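Local coordinates for small ribosomal subunit protein uS8 (Aquifex aeolicus, PDB 3RF2), which binds directly to the central domain of 16S rRNA and probably helps coordinate assembly of the platform of the 30S subunit, at residues P6-F11 / L32-L37; I14-I18 / S108-I113; A17-D23 / Y100-R106. One frame throughout, in Å; residues are numbered along the deposited sequence.

Contact 1 (P6-F11 / L32-L37). With SO4 (sulfate ion), chain B.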
loop_
_atom_site.group_PDB
_atom_site.type_symbol
_atom_site.label_atom_id
_atom_site.label_comp_id
_atom_site.label_asym_id
_atom_site.label_seq_id
_atom_site.Cartn_x
_atom_site.Cartn_y
_atom_site.Cartn_z
ATOM N N PRO A 6 1.112 -1.559 11.704
ATOM C CA PRO A 6 1.599 -0.655 10.646
ATOM C C PRO A 6 0.907 -0.865 9.298
ATOM O O PRO A 6 0.504 0.102 8.647
ATOM C CB PRO A 6 3.085 -1.016 10.528
ATOM C CG PRO A 6 3.182 -2.411 11.078
ATOM C CD PRO A 6 2.182 -2.437 12.206
ATOM N N ILE A 7 0.787 -2.115 8.875
ATOM C CA ILE A 7 0.131 -2.409 7.613
ATOM C C ILE A 7 -1.301 -1.877 7.611
ATOM O O ILE A 7 -1.765 -1.322 6.618
ATOM C CB ILE A 7 0.193 -3.902 7.296
ATOM C CG1 ILE A 7 1.633 -4.280 6.949
ATOM C CG2 ILE A 7 -0.732 -4.251 6.143
ATOM C CD1 ILE A 7 2.113 -5.485 7.677
ATOM N N ALA A 8 -1.986 -2.003 8.743
ATOM C CA ALA A 8 -3.339 -1.473 8.861
ATOM C C ALA A 8 -3.350 0.056 8.801
ATOM O O ALA A 8 -4.253 0.658 8.233
ATOM C CB ALA A 8 -4.002 -1.969 10.152
ATOM N N ASP A 9 -2.345 0.688 9.390
ATOM C CA ASP A 9 -2.312 2.148 9.431
ATOM C C ASP A 9 -2.010 2.755 8.046
ATOM O O ASP A 9 -2.460 3.854 7.722
ATOM C CB ASP A 9 -1.338 2.628 10.514
ATOM C CG ASP A 9 -1.756 2.175 11.921
ATOM O OD1 ASP A 9 -2.966 2.233 12.245
ATOM O OD2 ASP A 9 -0.875 1.749 12.701
ATOM N N MET A 10 -1.265 2.015 7.232
ATOM C CA MET A 10 -1.055 2.370 5.834
ATOM C C MET A 10 -2.365 2.343 5.039
ATOM O O MET A 10 -2.599 3.203 4.181
ATOM C CB MET A 10 -0.035 1.417 5.190
ATOM C CG MET A 10 0.347 1.766 3.757
ATOM S SD MET A 10 1.533 0.623 3.000
ATOM C CE MET A 10 0.443 -0.662 2.371
ATOM N N PHE A 11 -3.211 1.348 5.304
ATOM C CA PHE A 11 -4.448 1.218 4.540
ATOM C C PHE A 11 -5.304 2.445 4.798
ATOM O O PHE A 11 -5.878 3.018 3.867
ATOM C CB PHE A 11 -5.204 -0.056 4.900
ATOM C CG PHE A 11 -4.547 -1.308 4.403
ATOM C CD1 PHE A 11 -3.581 -1.251 3.413
ATOM C CD2 PHE A 11 -4.895 -2.547 4.933
ATOM C CE1 PHE A 11 -2.967 -2.407 2.947
ATOM C CE2 PHE A 11 -4.291 -3.705 4.479
ATOM C CZ PHE A 11 -3.320 -3.633 3.485
ATOM N N LEU A 32 7.602 -5.637 4.106
ATOM C CA LEU A 32 6.277 -6.192 3.893
ATOM C C LEU A 32 5.395 -5.194 3.139
ATOM O O LEU A 32 4.744 -5.554 2.169
ATOM C CB LEU A 32 5.636 -6.553 5.234
ATOM C CG LEU A 32 4.253 -7.182 5.104
ATOM C CD1 LEU A 32 4.283 -8.215 4.000
ATOM C CD2 LEU A 32 3.818 -7.825 6.433
ATOM N N LYS A 33 5.369 -3.951 3.606
ATOM C CA LYS A 33 4.613 -2.887 2.951
ATOM C C LYS A 33 5.008 -2.740 1.476
ATOM O O LYS A 33 4.172 -2.567 0.599
ATOM C CB LYS A 33 4.809 -1.559 3.695
ATOM C CG LYS A 33 3.783 -1.322 4.794
ATOM C CD LYS A 33 3.970 0.020 5.487
ATOM C CE LYS A 33 4.357 -0.168 6.960
ATOM N NZ LYS A 33 4.790 1.106 7.592
ATOM N N GLU A 34 6.302 -2.819 1.217
ATOM C CA GLU A 34 6.812 -2.768 -0.128
ATOM C C GLU A 34 6.310 -3.908 -0.995
ATOM O O GLU A 34 5.981 -3.682 -2.155
ATOM C CB GLU A 34 8.344 -2.752 -0.124
ATOM C CG GLU A 34 8.942 -1.531 0.549
ATOM C CD GLU A 34 10.436 -1.409 0.276
ATOM O OE1 GLU A 34 11.055 -2.421 -0.136
ATOM O OE2 GLU A 34 10.980 -0.295 0.452
ATOM N N ARG A 35 6.276 -5.131 -0.465
ATOM C CA ARG A 35 5.780 -6.253 -1.257
ATOM C C ARG A 35 4.303 -6.090 -1.496
ATOM O O ARG A 35 3.788 -6.524 -2.521
ATOM C CB ARG A 35 6.058 -7.603 -0.605
ATOM C CG ARG A 35 7.439 -8.152 -0.905
ATOM C CD ARG A 35 7.546 -9.620 -0.532
ATOM N NE ARG A 35 8.929 -10.090 -0.553
ATOM C CZ ARG A 35 9.793 -9.880 0.434
ATOM N NH1 ARG A 35 9.411 -9.203 1.507
ATOM N NH2 ARG A 35 11.038 -10.336 0.345
ATOM N N ILE A 36 3.623 -5.468 -0.540
ATOM C CA ILE A 36 2.182 -5.238 -0.661
ATOM C C ILE A 36 1.877 -4.191 -1.737
ATOM O O ILE A 36 1.040 -4.409 -2.601
ATOM C CB ILE A 36 1.563 -4.803 0.672
ATOM C CG1 ILE A 36 1.563 -5.977 1.660
ATOM C CG2 ILE A 36 0.128 -4.318 0.461
ATOM C CD1 ILE A 36 1.162 -5.567 3.053
ATOM N N LEU A 37 2.602 -3.079 -1.684
ATOM C CA LEU A 37 2.478 -2.022 -2.672
ATOM C C LEU A 37 2.809 -2.525 -4.052
ATOM O O LEU A 37 2.264 -2.036 -5.037
ATOM C CB LEU A 37 3.384 -0.863 -2.322
ATOM C CG LEU A 37 2.968 -0.083 -1.090
ATOM C CD1 LEU A 37 4.032 0.963 -0.730
ATOM C CD2 LEU A 37 1.692 0.577 -1.424
HETATM S S SO4 B . 6.013 1.890 11.240
HETATM O O1 SO4 B . 4.845 1.624 10.401
HETATM O O2 SO4 B . 5.681 1.597 12.632
HETATM O O3 SO4 B . 6.367 3.303 11.133
HETATM O O4 SO4 B . 7.124 1.051 10.794
HETATM O O HOH W 1 2.451 2.266 8.242
#

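Contact 2 (I14-I18 / S108-I113). With SO4 (sulfate ion), chain D.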
loop_
_atom_site.group_PDB
_atom_site.type_symbol
_atom_site.label_atom_id
_atom_site.label_comp_id
_atom_site.label_asym_id
_atom_site.label_seq_id
_atom_site.Cartn_x
_atom_site.Cartn_y
_atom_site.Cartn_z
ATOM N N ILE A 14 -3.947 5.564 3.063
ATOM C CA ILE A 14 -4.224 5.460 1.645
ATOM C C ILE A 14 -5.665 5.883 1.400
ATOM O O ILE A 14 -5.937 6.731 0.543
ATOM C CB ILE A 14 -3.993 4.033 1.137
ATOM C CG1 ILE A 14 -2.494 3.785 0.967
ATOM C CG2 ILE A 14 -4.696 3.816 -0.187
ATOM C CD1 ILE A 14 -2.154 2.324 0.721
ATOM N N LYS A 15 -6.581 5.317 2.180
ATOM C CA LYS A 15 -8.000 5.595 2.006
ATOM C C LYS A 15 -8.319 7.079 2.188
ATOM O O LYS A 15 -9.112 7.644 1.439
ATOM C CB LYS A 15 -8.852 4.735 2.954
ATOM C CG LYS A 15 -9.090 3.307 2.444
ATOM C CD LYS A 15 -9.503 2.340 3.576
ATOM C CE LYS A 15 -10.926 2.612 4.085
ATOM N NZ LYS A 15 -11.450 1.515 4.958
ATOM N N ASN A 16 -7.725 7.704 3.194
ATOM C CA ASN A 16 -8.020 9.108 3.459
ATOM C C ASN A 16 -7.523 10.019 2.349
ATOM O O ASN A 16 -8.217 10.944 1.936
ATOM C CB ASN A 16 -7.438 9.538 4.798
ATOM C CG ASN A 16 -8.260 9.042 5.960
ATOM O OD1 ASN A 16 -9.455 8.767 5.806
ATOM N ND2 ASN A 16 -7.631 8.923 7.129
ATOM N N ALA A 17 -6.317 9.737 1.871
ATOM C CA ALA A 17 -5.739 10.506 0.787
ATOM C C ALA A 17 -6.640 10.381 -0.430
ATOM O O ALA A 17 -6.921 11.363 -1.118
ATOM C CB ALA A 17 -4.327 10.025 0.489
ATOM N N ILE A 18 -7.126 9.175 -0.681
ATOM C CA ILE A 18 -8.071 8.975 -1.772
ATOM C C ILE A 18 -9.318 9.829 -1.587
ATOM O O ILE A 18 -9.800 10.464 -2.524
ATOM C CB ILE A 18 -8.475 7.505 -1.920
ATOM C CG1 ILE A 18 -7.318 6.694 -2.506
ATOM C CG2 ILE A 18 -9.683 7.376 -2.839
ATOM C CD1 ILE A 18 -7.582 5.206 -2.546
ATOM N N SER A 108 -11.874 6.545 -7.817
ATOM C CA SER A 108 -10.657 5.875 -7.362
ATOM C C SER A 108 -10.555 4.447 -7.900
ATOM O O SER A 108 -11.560 3.746 -8.029
ATOM C CB SER A 108 -10.641 5.844 -5.830
ATOM O OG SER A 108 -9.636 4.988 -5.321
ATOM N N ALA A 109 -9.344 4.009 -8.214
ATOM C CA ALA A 109 -9.146 2.610 -8.579
ATOM C C ALA A 109 -9.433 1.706 -7.376
ATOM O O ALA A 109 -9.818 0.553 -7.530
ATOM C CB ALA A 109 -7.730 2.389 -9.085
ATOM N N ILE A 110 -9.235 2.234 -6.175
ATOM C CA ILE A 110 -9.516 1.463 -4.978
ATOM C C ILE A 110 -10.867 1.828 -4.398
ATOM O O ILE A 110 -11.075 2.957 -3.968
ATOM C CB ILE A 110 -8.454 1.652 -3.895
ATOM C CG1 ILE A 110 -7.120 1.111 -4.386
ATOM C CG2 ILE A 110 -8.878 0.909 -2.613
ATOM C CD1 ILE A 110 -5.975 1.421 -3.448
ATOM N N THR A 111 -11.790 0.876 -4.401
ATOM C CA THR A 111 -13.074 1.113 -3.760
ATOM C C THR A 111 -12.910 0.944 -2.254
ATOM O O THR A 111 -13.410 1.755 -1.476
ATOM C CB THR A 111 -14.156 0.185 -4.285
ATOM O OG1 THR A 111 -14.409 0.501 -5.664
ATOM C CG2 THR A 111 -15.446 0.344 -3.458
ATOM N N ASN A 112 -12.172 -0.090 -1.850
ATOM C CA ASN A 112 -11.895 -0.300 -0.442
ATOM C C ASN A 112 -10.716 -1.215 -0.258
ATOM O O ASN A 112 -10.366 -1.996 -1.138
ATOM C CB ASN A 112 -13.126 -0.898 0.274
ATOM C CG ASN A 112 -13.227 -0.470 1.740
ATOM O OD1 ASN A 112 -12.240 -0.075 2.370
ATOM N ND2 ASN A 112 -14.430 -0.551 2.285
ATOM N N ILE A 113 -10.109 -1.125 0.912
ATOM C CA ILE A 113 -8.972 -1.954 1.234
ATOM C C ILE A 113 -8.989 -2.173 2.732
ATOM O O ILE A 113 -8.990 -1.223 3.496
ATOM C CB ILE A 113 -7.654 -1.311 0.751
ATOM C CG1 ILE A 113 -6.450 -2.141 1.185
ATOM C CG2 ILE A 113 -7.515 0.106 1.233
ATOM C CD1 ILE A 113 -5.198 -1.783 0.422
HETATM S S SO4 D . -15.340 1.483 5.497
HETATM O O1 SO4 D . -14.479 0.376 5.089
HETATM O O2 SO4 D . -15.248 1.661 6.943
HETATM O O3 SO4 D . -16.715 1.190 5.092
HETATM O O4 SO4 D . -14.871 2.715 4.877
#

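Contact 3 (A17-D23 / Y100-R106)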
loop_
_atom_site.group_PDB
_atom_site.type_symbol
_atom_site.label_atom_id
_atom_site.label_comp_id
_atom_site.label_asym_id
_atom_site.label_seq_id
_atom_site.Cartn_x
_atom_site.Cartn_y
_atom_site.Cartn_z
ATOM N N ALA A 17 -6.317 9.737 1.871
ATOM C CA ALA A 17 -5.739 10.506 0.787
ATOM C C ALA A 17 -6.640 10.381 -0.430
ATOM O O ALA A 17 -6.921 11.363 -1.118
ATOM C CB ALA A 17 -4.327 10.025 0.489
ATOM N N ILE A 18 -7.126 9.175 -0.681
ATOM C CA ILE A 18 -8.071 8.975 -1.772
ATOM C C ILE A 18 -9.318 9.829 -1.587
ATOM O O ILE A 18 -9.800 10.464 -2.524
ATOM C CB ILE A 18 -8.475 7.505 -1.920
ATOM C CG1 ILE A 18 -7.318 6.694 -2.506
ATOM C CG2 ILE A 18 -9.683 7.376 -2.839
ATOM C CD1 ILE A 18 -7.582 5.206 -2.546
ATOM N N MET A 19 -9.845 9.853 -0.379
ATOM C CA MET A 19 -11.069 10.598 -0.164
ATOM C C MET A 19 -10.835 12.105 -0.230
ATOM O O MET A 19 -11.760 12.871 -0.472
ATOM C CB MET A 19 -11.773 10.138 1.113
ATOM C CG MET A 19 -12.396 8.741 0.925
ATOM S SD MET A 19 -13.291 8.073 2.329
ATOM C CE MET A 19 -12.112 8.366 3.640
ATOM N N ARG A 20 -9.582 12.509 -0.054
ATOM C CA ARG A 20 -9.175 13.890 -0.255
ATOM C C ARG A 20 -8.923 14.212 -1.734
ATOM O O ARG A 20 -8.684 15.372 -2.096
ATOM C CB ARG A 20 -7.902 14.164 0.543
ATOM C CG ARG A 20 -8.041 15.274 1.568
ATOM C CD ARG A 20 -7.218 14.970 2.808
ATOM N NE ARG A 20 -5.920 14.397 2.462
ATOM C CZ ARG A 20 -5.278 13.493 3.199
ATOM N NH1 ARG A 20 -5.805 13.051 4.344
ATOM N NH2 ARG A 20 -4.103 13.030 2.786
ATOM N N ARG A 21 -8.964 13.185 -2.583
ATOM C CA ARG A 21 -8.661 13.335 -4.008
ATOM C C ARG A 21 -7.215 13.750 -4.226
ATOM O O ARG A 21 -6.904 14.515 -5.135
ATOM C CB ARG A 21 -9.616 14.328 -4.683
ATOM C CG ARG A 21 -11.031 13.788 -4.846
ATOM C CD ARG A 21 -11.966 14.782 -5.524
ATOM N NE ARG A 21 -13.341 14.279 -5.533
ATOM C CZ ARG A 21 -14.181 14.363 -4.502
ATOM N NH1 ARG A 21 -13.791 14.939 -3.370
ATOM N NH2 ARG A 21 -15.410 13.870 -4.598
ATOM N N ASP A 22 -6.327 13.241 -3.382
ATOM C CA ASP A 22 -4.910 13.554 -3.497
ATOM C C ASP A 22 -4.186 12.702 -4.548
ATOM O O ASP A 22 -4.558 11.563 -4.830
ATOM C CB ASP A 22 -4.222 13.392 -2.140
ATOM C CG ASP A 22 -4.632 14.466 -1.136
ATOM O OD1 ASP A 22 -4.963 15.601 -1.549
ATOM O OD2 ASP A 22 -4.609 14.172 0.077
ATOM N N ASP A 23 -3.125 13.268 -5.095
ATOM C CA ASP A 23 -2.299 12.608 -6.092
ATOM C C ASP A 23 -1.369 11.585 -5.464
ATOM O O ASP A 23 -1.024 10.576 -6.081
ATOM C CB ASP A 23 -1.472 13.664 -6.839
ATOM C CG ASP A 23 -2.332 14.551 -7.736
ATOM O OD1 ASP A 23 -3.471 14.149 -8.090
ATOM O OD2 ASP A 23 -1.860 15.645 -8.102
ATOM N N TYR A 100 -6.557 7.240 -10.027
ATOM C CA TYR A 100 -7.971 7.471 -10.313
ATOM C C TYR A 100 -8.252 7.199 -11.788
ATOM O O TYR A 100 -7.354 7.304 -12.615
ATOM C CB TYR A 100 -8.357 8.905 -9.989
ATOM C CG TYR A 100 -7.962 9.317 -8.600
ATOM C CD1 TYR A 100 -8.878 9.239 -7.551
ATOM C CD2 TYR A 100 -6.672 9.773 -8.331
ATOM C CE1 TYR A 100 -8.529 9.603 -6.277
ATOM C CE2 TYR A 100 -6.302 10.133 -7.044
ATOM C CZ TYR A 100 -7.242 10.052 -6.030
ATOM O OH TYR A 100 -6.899 10.420 -4.771
ATOM N N LEU A 101 -9.496 6.861 -12.110
ATOM C CA LEU A 101 -9.871 6.581 -13.488
ATOM C C LEU A 101 -10.147 7.833 -14.315
ATOM O O LEU A 101 -9.831 7.873 -15.505
ATOM C CB LEU A 101 -11.066 5.629 -13.544
ATOM C CG LEU A 101 -10.578 4.188 -13.353
ATOM C CD1 LEU A 101 -10.624 3.733 -11.884
ATOM C CD2 LEU A 101 -11.340 3.233 -14.245
ATOM N N ASP A 102 -10.718 8.852 -13.684
ATOM C CA ASP A 102 -11.147 10.042 -14.413
ATOM C C ASP A 102 -10.234 11.218 -14.093
ATOM O O ASP A 102 -9.659 11.260 -13.014
ATOM C CB ASP A 102 -12.564 10.406 -14.007
ATOM C CG ASP A 102 -12.674 10.696 -12.528
ATOM O OD1 ASP A 102 -12.163 9.881 -11.732
ATOM O OD2 ASP A 102 -13.247 11.742 -12.156
ATOM N N PRO A 103 -10.124 12.188 -15.026
ATOM C CA PRO A 103 -9.308 13.389 -14.825
ATOM C C PRO A 103 -9.631 14.134 -13.527
ATOM O O PRO A 103 -8.713 14.642 -12.898
ATOM C CB PRO A 103 -9.660 14.255 -16.036
ATOM C CG PRO A 103 -10.014 13.258 -17.103
ATOM C CD PRO A 103 -10.748 12.166 -16.359
ATOM N N LYS A 104 -10.897 14.190 -13.129
ATOM C CA LYS A 104 -11.271 14.920 -11.916
ATOM C C LYS A 104 -11.040 14.118 -10.630
ATOM O O LYS A 104 -11.285 14.611 -9.534
ATOM C CB LYS A 104 -12.728 15.396 -12.000
ATOM C CG LYS A 104 -12.961 16.549 -12.978
ATOM C CD LYS A 104 -14.448 16.699 -13.318
ATOM C CE LYS A 104 -14.996 18.074 -12.933
ATOM N NZ LYS A 104 -16.458 18.218 -13.228
ATOM N N LYS A 105 -10.589 12.879 -10.754
ATOM C CA LYS A 105 -10.244 12.092 -9.569
ATOM C C LYS A 105 -11.443 11.766 -8.674
ATOM O O LYS A 105 -11.288 11.606 -7.466
ATOM C CB LYS A 105 -9.154 12.800 -8.745
ATOM C CG LYS A 105 -7.848 13.005 -9.510
ATOM C CD LYS A 105 -6.758 13.605 -8.620
ATOM C CE LYS A 105 -7.084 15.035 -8.210
ATOM N NZ LYS A 105 -5.963 15.676 -7.455
ATOM N N ARG A 106 -12.627 11.669 -9.267
ATOM C CA ARG A 106 -13.823 11.306 -8.516
ATOM C C ARG A 106 -14.029 9.785 -8.457
ATOM O O ARG A 106 -14.785 9.280 -7.624
ATOM C CB ARG A 106 -15.053 11.991 -9.110
ATOM C CG ARG A 106 -15.045 13.513 -8.945
ATOM C CD ARG A 106 -16.186 14.178 -9.717
ATOM N NE ARG A 106 -16.231 15.626 -9.504
ATOM C CZ ARG A 106 -16.858 16.485 -10.304
ATOM N NH1 ARG A 106 -17.492 16.047 -11.385
ATOM N NH2 ARG A 106 -16.845 17.784 -10.025
#

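Contact 1 (P6-F11 / L32-L37)
Helices 6-19 and 31-43 of the N-terminal alpha/beta domain meet here, I7 and M10 of the first packing on K33 and I36 of the second. The two short segments are inclined at 43°, their axes approaching to 10.9 Å. M10 reaches across because its CG stands anti to the backbone N (chi1 -175°), and its sulfur slides along the aliphatic part of K33, with SD 3.5 Å from K33 CG. A bend at chi3 (86°) then places M10 CE against I36 CG2 at 4.1 Å and near L37 CD2. The CG2 branch of I7 touches I36 CD1 at 3.9 Å, and the edge of the F11 ring faces I36 CG2. Strands flank this pair of helices in the fold: I7 and I36 both touch I164 of strand 161-167, while L37 packs on I94 and I96 of strand 93-98. At the N-terminal end of helix 6-19, K33 CE passes P6 CB at 3.9 Å and the amine emerges beside a sulfate ion, probably from the crystallisation liquor. K33 NZ donates to sulfate O1 over 2.9 Å, to P28 O, and to a water at 2.7 Å that in turn donates to P6 O.

Contact 2 (I14-I18 / S108-I113)
I18 presses against S108 at the tight end of this contact, while K15 and N112 meet at its more open, polar end around a sulfate ion. The CG2 branch of I18 lies 3.5 Å from S108 CB, closer than carbons usually pack, and 3.4 Å from S108 OG. That hydroxyl stands anti to its own amide nitrogen (chi1 168°), which turns it toward the isoleucine and lets it donate to I110 O, two residues on, over 2.8 Å, tilted out of the carbonyl plane. I18 CD1 continues over I110 CB at 3.9 Å, the two side chains crossing at about a right angle, and one helical turn earlier I14 CG2 meets I110 CD1 at 4.2 Å. This isoleucine cluster joins helix 6-19 to the connection between strands 93-98 and 113-115, which leads from the N-terminal to the C-terminal domain. At its far end T111 and N112 both face W168, the C-terminal residue, in a classic beta bulge. Toward that end the contact becomes more polar and opens to the surface: the aliphatic part of K15 still packs on I113, CG 3.8 Å from I113 CG2, but its amine ends beside the sulfate. A bend at chi3 brings the amine back to N112: K15 NZ donates to N112 OD1 over 3.1 Å, in the carbonyl plane and on a lone pair. OD1 also accepts from I113 N, less squarely; with ND2 given to the sulfate, this is consistent with the modelled orientation of the amide. N112 ND2 points almost straight (169°) at sulfate O1, 3.0 Å away, and K15 NZ adds a weak bond to the same oxygen.

Contact 3 (A17-D23 / Y100-R106)
The ring of Y100 meets the end of helix 6-19 with its edge, where D22 O lies in the ring plane and I18 O also comes near it. One face of this ring carries CB of K105, from its own segment, 3.6 Å above the plane and offset toward the rim. The phenol Y100 OH donates to D22 O over 2.6 Å, tilted 21° from the carbonyl plane, while Y100 CE1 rests near I18 CG2. The guanidinium of R21 has R106 CG at its edge and stands perpendicular to the guanidinium of R106. R20 lays a face of its guanidinium over A17 CA and grips D22 OD2 side-on, with NE and NH2 both directed to that one oxygen. The helix closes in a Schellman motif: R21 adopts positive phi (64°), D22 N bonds back to A17 O at 3.0 Å, and R21 N to I18 O. K105 uses the carbonyl of that same positive-phi residue: its NZ donates to R21 O over 2.8 Å, nearly in line with the C=O bond, and forms a salt bridge with D23 OD1 at 3.0 Å, approaching from above the carboxylate plane. K105 itself ends a type I turn that starts at D102, whose OD2 accepts from R106 N. The exposed loop after strand 93-98 is thereby fastened to the helix end just before strand 24-28, with A17 and I18 packing on L98 of strand 93-98 and D23 sharing a backbone hydrogen bond with the same residue.

Overall arrangement
All three contacts use helix 6-19, which packs on helix 31-43 in contact 1 and, with the turn that follows it, on the connection between strands 93-98 and 113-115 in contacts 2 and 3. Centres of contacts 1 and 2 lie about 13 Å apart, and F11 touches I113 between them. Contacts 2 and 3, about 9 Å apart between centres, share A17 and I18, and S108 packs on Y100; the centres of contacts 1 and 3 are about 20 Å apart, with nearest atoms about 7 Å apart. Along the chain the connection passes contact 3 before contact 2. The first helix thus ties the N-terminal alpha/beta domain to the segment that enters the C-terminal sheet.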